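Uncharacterized protein (Nostoc punctiforme, PDB 2QDR) is of unknown function but adopts a double-stranded beta-helix fold of the cupin clan and is a putative dioxygenase. Local coordinates at residues 23-28 and 284-289; 33-38 and 112-117; 182-187 and 209-214. All coordinates share one frame; numbering follows the deposited sequence.

Interaction 1 of 3, residues 23-28 and 284-289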
ATOM      1  N   VAL A  23      10.942  15.956  37.765  1.00 71.71           N
ATOM      2  CA  VAL A  23      10.232  17.221  37.478  1.00 72.10           C
ATOM      3  C   VAL A  23       9.341  17.165  36.215  1.00 71.38           C
ATOM      4  O   VAL A  23       9.722  16.547  35.206  1.00 70.89           O
ATOM      5  CB  VAL A  23      11.265  18.437  37.422  1.00 72.98           C
ATOM      6  CG1 VAL A  23      10.681  19.726  36.814  1.00 71.23           C
ATOM      7  CG2 VAL A  23      11.849  18.719  38.821  1.00 74.60           C
ATOM      8  N   LYS A  24       8.162  17.811  36.296  1.00 70.08           N
ATOM      9  CA  LYS A  24       7.201  17.886  35.169  1.00 68.98           C
ATOM     10  C   LYS A  24       7.811  18.724  34.040  1.00 68.03           C
ATOM     11  O   LYS A  24       8.683  19.566  34.270  1.00 68.56           O
ATOM     12  CB  LYS A  24       5.824  18.445  35.574  1.00 69.13           C
ATOM     13  CG  LYS A  24       5.046  17.600  36.584  1.00 69.12           C
ATOM     14  N   GLU A  25       7.310  18.512  32.832  1.00 66.60           N
ATOM     15  CA  GLU A  25       7.839  19.156  31.623  1.00 65.80           C
ATOM     16  C   GLU A  25       7.149  20.496  31.264  1.00 65.23           C
ATOM     17  O   GLU A  25       5.934  20.601  31.321  1.00 65.74           O
ATOM     18  CB  GLU A  25       7.788  18.080  30.523  1.00 66.95           C
ATOM     19  CG  GLU A  25       8.794  16.922  30.885  1.00 69.71           C
ATOM     20  CD  GLU A  25       8.414  15.506  30.451  1.00 68.83           C
ATOM     21  OE1 GLU A  25       7.221  15.218  30.198  1.00 70.91           O
ATOM     22  OE2 GLU A  25       9.324  14.645  30.484  1.00 68.01           O
ATOM     23  N   ASP A  26       7.978  21.500  30.952  1.00 64.63           N
ATOM     24  CA  ASP A  26       7.646  22.899  30.594  1.00 64.14           C
ATOM     25  C   ASP A  26       6.299  23.118  29.881  1.00 62.76           C
ATOM     26  O   ASP A  26       5.477  23.940  30.294  1.00 61.98           O
ATOM     27  CB  ASP A  26       8.790  23.419  29.689  1.00 64.60           C
ATOM     28  CG  ASP A  26       9.049  24.888  29.821  1.00 69.00           C
ATOM     29  OD1 ASP A  26       8.283  25.607  30.486  1.00 74.93           O
ATOM     30  OD2 ASP A  26      10.087  25.318  29.269  1.00 76.33           O
ATOM     31  N   TRP A  27       6.100  22.350  28.814  1.00 61.59           N
ATOM     32  CA  TRP A  27       4.889  22.397  27.967  1.00 60.30           C
ATOM     33  C   TRP A  27       3.634  21.723  28.534  1.00 60.29           C
ATOM     34  O   TRP A  27       2.577  21.901  27.967  1.00 61.04           O
ATOM     35  CB  TRP A  27       5.187  21.789  26.579  1.00 60.57           C
ATOM     36  CG  TRP A  27       5.663  20.354  26.596  1.00 60.37           C
ATOM     37  CD1 TRP A  27       6.959  19.919  26.619  1.00 59.43           C
ATOM     38  CD2 TRP A  27       4.849  19.179  26.608  1.00 61.02           C
ATOM     39  NE1 TRP A  27       7.000  18.554  26.634  1.00 59.88           N
ATOM     40  CE2 TRP A  27       5.724  18.068  26.630  1.00 59.87           C
ATOM     41  CE3 TRP A  27       3.467  18.953  26.588  1.00 59.16           C
ATOM     42  CZ2 TRP A  27       5.264  16.746  26.639  1.00 59.74           C
ATOM     43  CZ3 TRP A  27       3.007  17.638  26.600  1.00 60.61           C
ATOM     44  CH2 TRP A  27       3.907  16.550  26.622  1.00 60.42           C
ATOM     45  N   GLY A  28       3.741  20.982  29.637  1.00 60.39           N
ATOM     46  CA  GLY A  28       2.605  20.278  30.252  1.00 60.49           C
ATOM     47  C   GLY A  28       2.710  18.752  30.305  1.00 61.42           C
ATOM     48  O   GLY A  28       1.690  18.080  30.441  1.00 62.08           O
ATOM     49  N   ARG A 284      17.148  15.790  19.948  1.00 60.23           N
ATOM     50  CA  ARG A 284      16.537  15.229  21.134  1.00 61.09           C
ATOM     51  C   ARG A 284      15.313  16.105  21.493  1.00 60.91           C
ATOM     52  O   ARG A 284      15.449  17.312  21.648  1.00 61.21           O
ATOM     53  CB  ARG A 284      17.622  15.124  22.203  1.00 61.48           C
ATOM     54  CG  ARG A 284      17.262  14.268  23.352  1.00 65.48           C
ATOM     55  CD  ARG A 284      18.474  13.695  24.078  1.00 68.24           C
ATOM     56  NE  ARG A 284      19.272  14.652  24.838  1.00 66.51           N
ATOM     57  CZ  ARG A 284      19.211  14.862  26.155  1.00 68.61           C
ATOM     58  NH1 ARG A 284      18.375  14.197  26.946  1.00 73.09           N
ATOM     59  NH2 ARG A 284      20.018  15.750  26.712  1.00 73.56           N
ATOM     60  N   VAL A 285      14.123  15.490  21.570  1.00 60.82           N
ATOM     61  CA  VAL A 285      12.831  16.169  21.831  1.00 60.10           C
ATOM     62  C   VAL A 285      12.045  15.474  22.935  1.00 58.68           C
ATOM     63  O   VAL A 285      11.911  14.259  22.894  1.00 56.55           O
ATOM     64  CB  VAL A 285      11.978  16.213  20.519  1.00 60.18           C
ATOM     65  CG1 VAL A 285      10.605  16.828  20.741  1.00 62.93           C
ATOM     66  CG2 VAL A 285      12.697  16.981  19.433  1.00 60.97           C
ATOM     67  N   ASP A 286      11.467  16.239  23.870  1.00 59.74           N
ATOM     68  CA  ASP A 286      10.727  15.665  25.029  1.00 59.66           C
ATOM     69  C   ASP A 286       9.196  15.578  24.869  1.00 60.21           C
ATOM     70  O   ASP A 286       8.468  15.602  25.864  1.00 59.79           O
ATOM     71  CB  ASP A 286      11.091  16.420  26.335  1.00 59.72           C
ATOM     72  CG  ASP A 286      10.480  17.833  26.444  1.00 59.86           C
ATOM     73  OD1 ASP A 286       9.970  18.403  25.457  1.00 60.25           O
ATOM     74  OD2 ASP A 286      10.514  18.377  27.572  1.00 62.89           O
ATOM     75  N   ARG A 287       8.713  15.443  23.637  1.00 60.96           N
ATOM     76  CA  ARG A 287       7.274  15.348  23.380  1.00 60.98           C
ATOM     77  C   ARG A 287       7.007  14.549  22.121  1.00 61.44           C
ATOM     78  O   ARG A 287       7.818  14.560  21.206  1.00 62.39           O
ATOM     79  CB  ARG A 287       6.654  16.743  23.240  1.00 60.48           C
ATOM     80  CG  ARG A 287       5.149  16.712  23.009  1.00 60.98           C
ATOM     81  CD  ARG A 287       4.498  18.049  23.082  1.00 60.88           C
ATOM     82  NE  ARG A 287       3.052  17.879  23.059  1.00 61.56           N
ATOM     83  CZ  ARG A 287       2.142  18.817  23.333  1.00 58.06           C
ATOM     84  NH1 ARG A 287       2.488  20.051  23.690  1.00 51.67           N
ATOM     85  NH2 ARG A 287       0.851  18.496  23.278  1.00 60.44           N
ATOM     86  N   ASP A 288       5.866  13.860  22.093  1.00 62.10           N
ATOM     87  CA  ASP A 288       5.442  13.072  20.951  1.00 62.00           C
ATOM     88  C   ASP A 288       4.895  14.026  19.905  1.00 62.61           C
ATOM     89  O   ASP A 288       3.831  14.630  20.115  1.00 64.19           O
ATOM     90  CB  ASP A 288       4.362  12.073  21.377  1.00 62.15           C
ATOM     91  CG  ASP A 288       3.883  11.170  20.239  1.00 64.17           C
ATOM     92  OD1 ASP A 288       4.457  11.168  19.128  1.00 66.52           O
ATOM     93  OD2 ASP A 288       2.907  10.436  20.465  1.00 67.13           O
ATOM     94  N   LEU A 289       5.582  14.135  18.767  1.00 62.12           N
ATOM     95  CA  LEU A 289       5.149  15.036  17.688  1.00 62.09           C
ATOM     96  C   LEU A 289       4.227  14.389  16.637  1.00 63.21           C
ATOM     97  O   LEU A 289       4.020  14.975  15.575  1.00 64.82           O
ATOM     98  CB  LEU A 289       6.367  15.665  17.005  1.00 61.77           C
ATOM     99  CG  LEU A 289       7.426  16.292  17.923  1.00 63.27           C
ATOM    100  CD1 LEU A 289       8.466  17.029  17.076  1.00 67.09           C
ATOM    101  CD2 LEU A 289       6.831  17.237  18.941  1.00 66.60           C
TER

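Interaction 2 of 3, residues 33-38 and 112-117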
ATOM      1  N   GLY A  33       9.287  11.113  31.048  1.00 66.65           N
ATOM      2  CA  GLY A  33      10.369  11.148  30.070  1.00 66.87           C
ATOM      3  C   GLY A  33      11.740  11.212  30.726  1.00 66.72           C
ATOM      4  O   GLY A  33      12.698  10.722  30.138  1.00 66.68           O
ATOM      5  N   ARG A  34      11.833  11.847  31.908  1.00 66.67           N
ATOM      6  CA  ARG A  34      13.070  11.938  32.700  1.00 66.91           C
ATOM      7  C   ARG A  34      14.253  12.599  31.965  1.00 65.22           C
ATOM      8  O   ARG A  34      15.408  12.327  32.274  1.00 65.97           O
ATOM      9  CB  ARG A  34      13.442  10.498  33.147  1.00 68.19           C
ATOM     10  CG  ARG A  34      12.402   9.708  34.016  1.00 68.95           C
ATOM     11  CD  ARG A  34      12.663   9.826  35.507  1.00 74.41           C
ATOM     12  NE  ARG A  34      13.979   9.249  35.822  1.00 79.33           N
ATOM     13  CZ  ARG A  34      14.580   9.250  37.016  1.00 79.55           C
ATOM     14  NH1 ARG A  34      14.005   9.788  38.098  1.00 80.04           N
ATOM     15  NH2 ARG A  34      15.791   8.692  37.128  1.00 77.46           N
HETATM   16  N   MSE A  35      13.952  13.489  31.024  1.00 63.81           N
HETATM   17  CA  MSE A  35      14.959  14.154  30.195  1.00 62.29           C
HETATM   18  C   MSE A  35      15.395  15.471  30.843  1.00 61.74           C
HETATM   19  O   MSE A  35      16.574  15.826  30.807  1.00 62.02           O
HETATM   20  CB  MSE A  35      14.352  14.397  28.806  1.00 62.05           C
HETATM   21  CG  MSE A  35      15.269  14.068  27.688  1.00 62.35           C
HETATM   22 SE   MSE A  35      14.459  14.331  25.937  0.75 61.63          SE
HETATM   23  CE  MSE A  35      15.032  12.818  25.148  1.00 64.37           C
ATOM     24  N   ASN A  36      14.432  16.190  31.416  1.00 60.95           N
ATOM     25  CA  ASN A  36      14.659  17.475  32.080  1.00 61.56           C
ATOM     26  C   ASN A  36      15.216  18.585  31.164  1.00 60.99           C
ATOM     27  O   ASN A  36      16.038  19.383  31.576  1.00 61.67           O
ATOM     28  CB  ASN A  36      15.500  17.286  33.383  1.00 61.88           C
ATOM     29  CG  ASN A  36      14.716  16.602  34.505  1.00 62.08           C
ATOM     30  OD1 ASN A  36      13.646  17.071  34.912  1.00 65.07           O
ATOM     31  ND2 ASN A  36      15.288  15.545  35.064  1.00 63.43           N
ATOM     32  N   LEU A  37      14.731  18.637  29.919  1.00 60.49           N
ATOM     33  CA  LEU A  37      15.127  19.689  28.947  1.00 60.19           C
ATOM     34  C   LEU A  37      14.496  21.056  29.224  1.00 59.99           C
ATOM     35  O   LEU A  37      14.881  22.051  28.605  1.00 60.64           O
ATOM     36  CB  LEU A  37      14.768  19.304  27.506  1.00 59.91           C
ATOM     37  CG  LEU A  37      15.551  18.201  26.817  1.00 63.69           C
ATOM     38  CD1 LEU A  37      14.936  17.928  25.451  1.00 67.24           C
ATOM     39  CD2 LEU A  37      17.032  18.569  26.674  1.00 64.32           C
ATOM     40  N   SER A  38      13.507  21.097  30.114  1.00 59.96           N
ATOM     41  CA  SER A  38      12.808  22.312  30.483  1.00 59.72           C
ATOM     42  C   SER A  38      13.662  23.289  31.263  1.00 59.16           C
ATOM     43  O   SER A  38      14.559  22.875  31.988  1.00 59.17           O
ATOM     44  CB  SER A  38      11.635  21.928  31.378  1.00 59.71           C
ATOM     45  OG  SER A  38      10.843  20.929  30.764  1.00 59.64           O
ATOM     46  N   ASP A 112      20.284   9.241  34.972  1.00 60.13           N
ATOM     47  CA  ASP A 112      20.223   8.716  33.611  1.00 60.61           C
ATOM     48  C   ASP A 112      21.304   9.434  32.788  1.00 60.43           C
ATOM     49  O   ASP A 112      21.440  10.663  32.891  1.00 60.55           O
ATOM     50  CB  ASP A 112      18.847   8.920  32.966  1.00 60.38           C
ATOM     51  CG  ASP A 112      17.735   8.172  33.674  1.00 58.81           C
ATOM     52  OD1 ASP A 112      18.011   7.355  34.577  1.00 58.40           O
ATOM     53  OD2 ASP A 112      16.567   8.415  33.318  1.00 60.03           O
ATOM     54  N   LEU A 113      22.069   8.658  32.010  1.00 59.04           N
ATOM     55  CA  LEU A 113      23.173   9.157  31.189  1.00 58.95           C
ATOM     56  C   LEU A 113      23.081   8.737  29.717  1.00 59.64           C
ATOM     57  O   LEU A 113      22.963   7.554  29.434  1.00 59.80           O
ATOM     58  CB  LEU A 113      24.495   8.650  31.788  1.00 58.04           C
ATOM     59  CG  LEU A 113      25.841   8.823  31.056  1.00 59.31           C
ATOM     60  CD1 LEU A 113      26.109  10.255  30.598  1.00 62.75           C
ATOM     61  CD2 LEU A 113      26.971   8.336  31.949  1.00 59.99           C
ATOM     62  N   GLU A 114      23.130   9.701  28.795  1.00 60.05           N
ATOM     63  CA  GLU A 114      23.109   9.395  27.369  1.00 61.65           C
ATOM     64  C   GLU A 114      24.470   9.796  26.839  1.00 61.77           C
ATOM     65  O   GLU A 114      25.039  10.801  27.271  1.00 60.47           O
ATOM     66  CB  GLU A 114      22.014  10.115  26.615  1.00 60.70           C
ATOM     67  CG  GLU A 114      20.726  10.118  27.357  1.00 63.84           C
ATOM     68  CD  GLU A 114      19.538  10.439  26.488  1.00 62.65           C
ATOM     69  OE1 GLU A 114      19.409   9.872  25.381  1.00 58.51           O
ATOM     70  OE2 GLU A 114      18.700  11.218  26.955  1.00 63.42           O
ATOM     71  N   ILE A 115      24.972   8.998  25.902  1.00 62.15           N
ATOM     72  CA  ILE A 115      26.274   9.173  25.297  1.00 62.32           C
ATOM     73  C   ILE A 115      26.143   9.028  23.800  1.00 61.40           C
ATOM     74  O   ILE A 115      25.503   8.091  23.360  1.00 61.99           O
ATOM     75  CB  ILE A 115      27.223   8.080  25.855  1.00 61.84           C
ATOM     76  CG1 ILE A 115      27.425   8.272  27.361  1.00 62.83           C
ATOM     77  CG2 ILE A 115      28.593   8.048  25.164  1.00 63.18           C
ATOM     78  CD1 ILE A 115      28.281   7.212  27.996  1.00 64.23           C
ATOM     79  N   PHE A 116      26.750   9.944  23.043  1.00 60.95           N
ATOM     80  CA  PHE A 116      26.754   9.901  21.581  1.00 60.37           C
ATOM     81  C   PHE A 116      28.146  10.314  21.109  1.00 60.05           C
ATOM     82  O   PHE A 116      28.552  11.450  21.328  1.00 60.54           O
ATOM     83  CB  PHE A 116      25.687  10.798  20.970  1.00 59.83           C
ATOM     84  CG  PHE A 116      25.630  10.703  19.472  1.00 59.58           C
ATOM     85  CD1 PHE A 116      24.901   9.698  18.866  1.00 59.68           C
ATOM     86  CD2 PHE A 116      26.326  11.598  18.670  1.00 59.69           C
ATOM     87  CE1 PHE A 116      24.847   9.589  17.482  1.00 60.20           C
ATOM     88  CE2 PHE A 116      26.287  11.499  17.289  1.00 58.11           C
ATOM     89  CZ  PHE A 116      25.536  10.494  16.690  1.00 58.75           C
ATOM     90  N   VAL A 117      28.838   9.413  20.411  1.00 60.84           N
ATOM     91  CA  VAL A 117      30.219   9.652  19.964  1.00 61.66           C
ATOM     92  C   VAL A 117      30.318  10.528  18.714  1.00 62.35           C
ATOM     93  O   VAL A 117      29.823  10.157  17.656  1.00 61.95           O
ATOM     94  CB  VAL A 117      30.951   8.315  19.707  1.00 61.89           C
ATOM     95  CG1 VAL A 117      32.416   8.547  19.270  1.00 61.13           C
ATOM     96  CG2 VAL A 117      30.892   7.425  20.956  1.00 64.18           C
TER

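Interaction 3 of 3, residues 182-187 and 209-214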
ATOM      1  N   ASP A 182      15.124  -0.005  30.016  1.00 60.86           N
ATOM      2  CA  ASP A 182      15.550   1.139  29.220  1.00 59.71           C
ATOM      3  C   ASP A 182      17.039   1.136  28.827  1.00 59.50           C
ATOM      4  O   ASP A 182      17.460   2.034  28.092  1.00 60.88           O
ATOM      5  CB  ASP A 182      15.230   2.435  29.992  1.00 59.23           C
ATOM      6  CG  ASP A 182      13.740   2.549  30.383  1.00 59.98           C
ATOM      7  OD1 ASP A 182      12.852   2.136  29.605  1.00 56.15           O
ATOM      8  OD2 ASP A 182      13.468   3.057  31.490  1.00 62.52           O
ATOM      9  N   PHE A 183      17.819   0.139  29.266  1.00 58.08           N
ATOM     10  CA  PHE A 183      19.260   0.068  28.957  1.00 57.07           C
ATOM     11  C   PHE A 183      19.593  -0.285  27.496  1.00 58.14           C
ATOM     12  O   PHE A 183      19.275  -1.370  27.018  1.00 57.96           O
ATOM     13  CB  PHE A 183      19.946  -0.898  29.954  1.00 56.18           C
ATOM     14  CG  PHE A 183      21.449  -1.051  29.768  1.00 53.51           C
ATOM     15  CD1 PHE A 183      22.283   0.058  29.727  1.00 56.06           C
ATOM     16  CD2 PHE A 183      22.037  -2.308  29.778  1.00 52.34           C
ATOM     17  CE1 PHE A 183      23.672  -0.082  29.596  1.00 57.37           C
ATOM     18  CE2 PHE A 183      23.429  -2.461  29.664  1.00 56.30           C
ATOM     19  CZ  PHE A 183      24.244  -1.346  29.574  1.00 57.27           C
ATOM     20  N   ILE A 184      20.214   0.672  26.805  1.00 59.64           N
ATOM     21  CA  ILE A 184      20.650   0.547  25.421  1.00 59.45           C
ATOM     22  C   ILE A 184      22.167   0.549  25.563  1.00 60.08           C
ATOM     23  O   ILE A 184      22.766   1.619  25.590  1.00 60.60           O
ATOM     24  CB  ILE A 184      20.123   1.696  24.530  1.00 60.27           C
ATOM     25  CG1 ILE A 184      18.586   1.738  24.573  1.00 59.57           C
ATOM     26  CG2 ILE A 184      20.641   1.553  23.062  1.00 56.68           C
ATOM     27  CD1 ILE A 184      17.954   2.888  23.814  1.00 59.65           C
ATOM     28  N   PRO A 185      22.793  -0.641  25.722  1.00 60.95           N
ATOM     29  CA  PRO A 185      24.263  -0.674  25.906  1.00 61.44           C
ATOM     30  C   PRO A 185      25.102  -0.082  24.771  1.00 61.02           C
ATOM     31  O   PRO A 185      26.057   0.639  25.055  1.00 61.36           O
ATOM     32  CB  PRO A 185      24.578  -2.180  26.059  1.00 62.35           C
ATOM     33  CG  PRO A 185      23.384  -2.895  25.581  1.00 62.06           C
ATOM     34  CD  PRO A 185      22.211  -1.996  25.790  1.00 60.54           C
ATOM     35  N   ALA A 186      24.748  -0.369  23.523  1.00 59.91           N
ATOM     36  CA  ALA A 186      25.503   0.141  22.384  1.00 59.72           C
ATOM     37  C   ALA A 186      24.692   0.047  21.108  1.00 59.78           C
ATOM     38  O   ALA A 186      24.291  -1.047  20.728  1.00 59.16           O
ATOM     39  CB  ALA A 186      26.810  -0.633  22.227  1.00 59.47           C
ATOM     40  N   LEU A 187      24.468   1.190  20.459  1.00 59.62           N
ATOM     41  CA  LEU A 187      23.701   1.269  19.224  1.00 60.17           C
ATOM     42  C   LEU A 187      24.522   2.034  18.188  1.00 59.78           C
ATOM     43  O   LEU A 187      24.693   3.239  18.304  1.00 59.31           O
ATOM     44  CB  LEU A 187      22.354   1.934  19.508  1.00 59.66           C
ATOM     45  CG  LEU A 187      21.234   1.960  18.467  1.00 60.11           C
ATOM     46  CD1 LEU A 187      19.968   2.549  19.096  1.00 59.96           C
ATOM     47  CD2 LEU A 187      21.590   2.734  17.207  1.00 62.73           C
ATOM     48  N   TRP A 209      15.626   6.669  14.599  1.00 61.66           N
ATOM     49  CA  TRP A 209      15.341   6.638  16.031  1.00 61.31           C
ATOM     50  C   TRP A 209      16.388   5.881  16.825  1.00 60.77           C
ATOM     51  O   TRP A 209      16.718   4.754  16.490  1.00 61.06           O
ATOM     52  CB  TRP A 209      13.989   5.991  16.319  1.00 61.35           C
ATOM     53  CG  TRP A 209      12.860   6.863  16.030  1.00 60.58           C
ATOM     54  CD1 TRP A 209      12.225   7.032  14.843  1.00 60.27           C
ATOM     55  CD2 TRP A 209      12.212   7.709  16.966  1.00 63.78           C
ATOM     56  NE1 TRP A 209      11.209   7.938  14.980  1.00 62.55           N
ATOM     57  CE2 TRP A 209      11.174   8.366  16.283  1.00 64.20           C
ATOM     58  CE3 TRP A 209      12.404   7.974  18.325  1.00 61.92           C
ATOM     59  CZ2 TRP A 209      10.336   9.285  16.909  1.00 59.43           C
ATOM     60  CZ3 TRP A 209      11.568   8.865  18.945  1.00 62.21           C
ATOM     61  CH2 TRP A 209      10.544   9.513  18.238  1.00 62.41           C
ATOM     62  N   LEU A 210      16.913   6.523  17.863  1.00 60.91           N
ATOM     63  CA  LEU A 210      17.890   5.919  18.758  1.00 59.70           C
ATOM     64  C   LEU A 210      17.231   5.497  20.079  1.00 59.92           C
ATOM     65  O   LEU A 210      17.641   4.496  20.689  1.00 60.41           O
ATOM     66  CB  LEU A 210      19.021   6.890  19.023  1.00 59.34           C
ATOM     67  CG  LEU A 210      19.779   7.430  17.810  1.00 59.05           C
ATOM     68  CD1 LEU A 210      20.852   8.424  18.290  1.00 61.82           C
ATOM     69  CD2 LEU A 210      20.389   6.317  16.961  1.00 60.22           C
ATOM     70  N   ARG A 211      16.234   6.262  20.536  1.00 59.70           N
ATOM     71  CA  ARG A 211      15.516   5.949  21.774  1.00 59.97           C
ATOM     72  C   ARG A 211      14.178   6.690  21.805  1.00 60.31           C
ATOM     73  O   ARG A 211      14.097   7.829  21.364  1.00 60.25           O
ATOM     74  CB  ARG A 211      16.349   6.320  23.000  1.00 58.04           C
ATOM     75  CG  ARG A 211      15.706   5.942  24.364  1.00 60.33           C
ATOM     76  CD  ARG A 211      16.595   6.365  25.531  1.00 60.99           C
ATOM     77  NE  ARG A 211      16.719   7.823  25.554  1.00 58.78           N
ATOM     78  CZ  ARG A 211      15.933   8.666  26.216  1.00 61.16           C
ATOM     79  NH1 ARG A 211      14.931   8.251  26.992  1.00 66.11           N
ATOM     80  NH2 ARG A 211      16.168   9.968  26.115  1.00 63.13           N
ATOM     81  N   LYS A 212      13.157   6.047  22.369  1.00 62.11           N
ATOM     82  CA  LYS A 212      11.814   6.613  22.474  1.00 63.97           C
ATOM     83  C   LYS A 212      11.297   6.507  23.921  1.00 63.44           C
ATOM     84  O   LYS A 212      11.346   5.433  24.505  1.00 64.20           O
ATOM     85  CB  LYS A 212      10.898   5.892  21.472  1.00 63.86           C
ATOM     86  CG  LYS A 212       9.524   6.533  21.255  1.00 65.83           C
ATOM     87  CD  LYS A 212       8.676   5.846  20.156  1.00 65.50           C
ATOM     88  CE  LYS A 212       9.273   5.954  18.737  1.00 70.57           C
ATOM     89  NZ  LYS A 212       8.427   5.287  17.692  1.00 68.44           N
ATOM     90  N   ASP A 213      10.832   7.625  24.498  1.00 64.37           N
ATOM     91  CA  ASP A 213      10.284   7.682  25.874  1.00 64.92           C
ATOM     92  C   ASP A 213       9.007   6.916  25.976  1.00 64.35           C
ATOM     93  O   ASP A 213       8.408   6.556  24.961  1.00 64.52           O
ATOM     94  CB  ASP A 213       9.867   9.106  26.292  1.00 65.01           C
ATOM     95  CG  ASP A 213      11.007  10.071  26.407  1.00 72.36           C
ATOM     96  OD1 ASP A 213      12.123   9.664  26.786  1.00 78.80           O
ATOM     97  OD2 ASP A 213      10.753  11.275  26.187  1.00 82.29           O
ATOM     98  N   ILE A 214       8.559   6.705  27.208  1.00 64.58           N
ATOM     99  CA  ILE A 214       7.278   6.066  27.450  1.00 65.09           C
ATOM    100  C   ILE A 214       6.177   7.092  27.018  1.00 65.53           C
ATOM    101  O   ILE A 214       5.066   6.693  26.654  1.00 66.02           O
ATOM    102  CB  ILE A 214       7.143   5.572  28.913  1.00 64.69           C
ATOM    103  CG1 ILE A 214       6.028   4.508  29.026  1.00 66.55           C
ATOM    104  CG2 ILE A 214       6.962   6.771  29.881  1.00 64.58           C
ATOM    105  CD1 ILE A 214       6.066   3.670  30.320  1.00 65.80           C
TER

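Interaction 1 of 3, residues 23-28 and 284-289
Asp286 and Arg287 hold the indole of Trp27 from two directions, one at its edge and one over a face. Asp286 follows directly on strand 279-285. Two of its oxygens share the indole N-H. Trp27 NE1 gives a weak hydrogen bond to the carboxylate OD1 of Asp286 at 3.2 Å. Trp27 NE1 gives a second weak bond to Asp286 O at 3.4 Å. Neither bond is straight, as expected when one hydrogen is divided between two acceptors. OD1 of Asp286 also accepts the backbone N-H of Asn239, its stronger partner, so the indole is a secondary donor to this oxygen. OD2 of Asp286 lies 4.0 Å from CG of Glu25. Here the aliphatic part of the glutamate makes the contact, and the two acids keep their charged ends apart.

Arg287 comes next and covers a face of the indole. Its CG is turned anti to the backbone N (chi1 -178°), and the chain runs on extended to NE. This lays Arg287 CD 3.5 Å from the centroid of the six-membered ring of Trp27, in a CH-pi contact. The guanidinium then stacks flat on the indole of Trp27, with the planes 17° apart and the centres 4.1 Å apart. NH1 of Arg287 also donates to Pro237 O, and NH2 makes a weak bond to Ser181 O of a second subunit. That serine also packs on Trp27, so the stack lies at a subunit interface.

On the other segment, Gly28 N bonds to Glu25 O at 2.8 Å, closing a beta turn with Asp26 and Trp27 at its corners. The whole is a cation-pi stack of arginine on tryptophan. It joins the N-terminal residues 23-28 to the end of a strand in a double-stranded beta-helix.

Interaction 2 of 3, residues 33-38 and 112-117
The guanidinium of Arg34 meets Asp112 at its edge, with OD1 of Asp112 near the guanidinium plane. The carboxylate is turned 62° from that plane, so the two groups do not pair side by side. NH2 of Arg34 and OD1 of Asp112 form a long salt bridge of 3.6 Å. OD2 of Asp112 sits 3.7 Å from NE of Arg34. The arginine chain bends at chi2 (-95°) and again at chi3, which turns the head of Arg34 across the aspartate side chain at about a right angle. OD1 of Asp112 has a stronger partner in the backbone N of Ala139. With an alanine here, Arg34 would probably lose its acidic mate across the contact, and the Ala139 N-H this acceptor.

Further along, CE of Met35, a selenomethionine, comes to 4.4 Å from OE2 of Glu114. This is a loose touch. The polar end of Glu114 is held elsewhere: OE1 bonds to Tyr134 OH, and OE2 to Asn161 ND2 and two arginines.

Strand 113-117 runs antiparallel between strands 133-137 and 154-160 of the double-stranded beta-helix, and the loop 33-38, which leads to strand 41-42, lies against its start.

Interaction 3 of 3, residues 182-187 and 209-214
Ile184 and Leu187 reach across from one beta sheet to Leu210 and Arg211 on another. Strand 184-188 is hydrogen-bonded, antiparallel, to strand 133-137, and strand 205-212 is hydrogen-bonded, antiparallel, to strand 218-224. Both belong to a double-stranded beta-helix architecture, as in cupins. The two short strands run nearly antiparallel, at 166°, but their axes stay 9.5 Å apart. They share no hydrogen bond, and side chains fill the distance.

Ile184 comes first. Its CG1 is anti to the carbonyl carbon (chi1 -58°) and the chain continues extended, which carries CD1 to the facing strand. There CD1 of Ile184 lies 3.5 Å from the backbone O of Leu210 and 3.8 Å from CG of Arg211. The methyl rests against the aliphatic stem of Arg211, from CB to CD. Ile184 also packs on Ala293 of a third subunit.

Leu187 repeats the approach three residues on. CD1 of Leu187 is 3.4 Å from the same Leu210 O, so two methyl groups converge on one carbonyl. Its other methyl turns to the leucine side chain instead. Leu296 of the third subunit packs on Leu187 as well, so this strand is shared between the domain interior and the assembly.

The facing strand is shaped by a classic beta bulge. Leu210 and Arg211 both lie opposite Val219, which is consistent with both consecutive residues touching the first segment. The head of Arg211 spans the sheets. NE bonds to Tyr134 OH and NH2 to Glu114 OE2, both in the sheet of strand 184-188. NH1 of Arg211 keeps a salt bridge, with a weak hydrogen bond, to Asp213 OD1 of its own segment at 3.2 Å. At the apolar end, CD2 of Leu187 meets CD2 of Leu210 at 3.8 Å.

Glu114 of interaction 2 ties all three contacts together. Its OE2 forms salt bridges to Arg284 NH1 of interaction 1 at 3.0 Å and to Arg211 NH2 of interaction 3 at 2.9 Å. The centres of interactions 1 and 2 are about 12 Å apart, and those of 2 and 3 are about 11 Å apart. Interactions 1 and 3 do not touch, although both reach the same sheet. Asp26 N of interaction 1 and Ser38 OG of interaction 2 probably form a hydrogen bond, at 2.9 Å. Along the chain, interactions 2 and 3 follow in series inside the loop closed by interaction 1. An unidentified bound ligand lies about 13 Å from the Arg287 side chain.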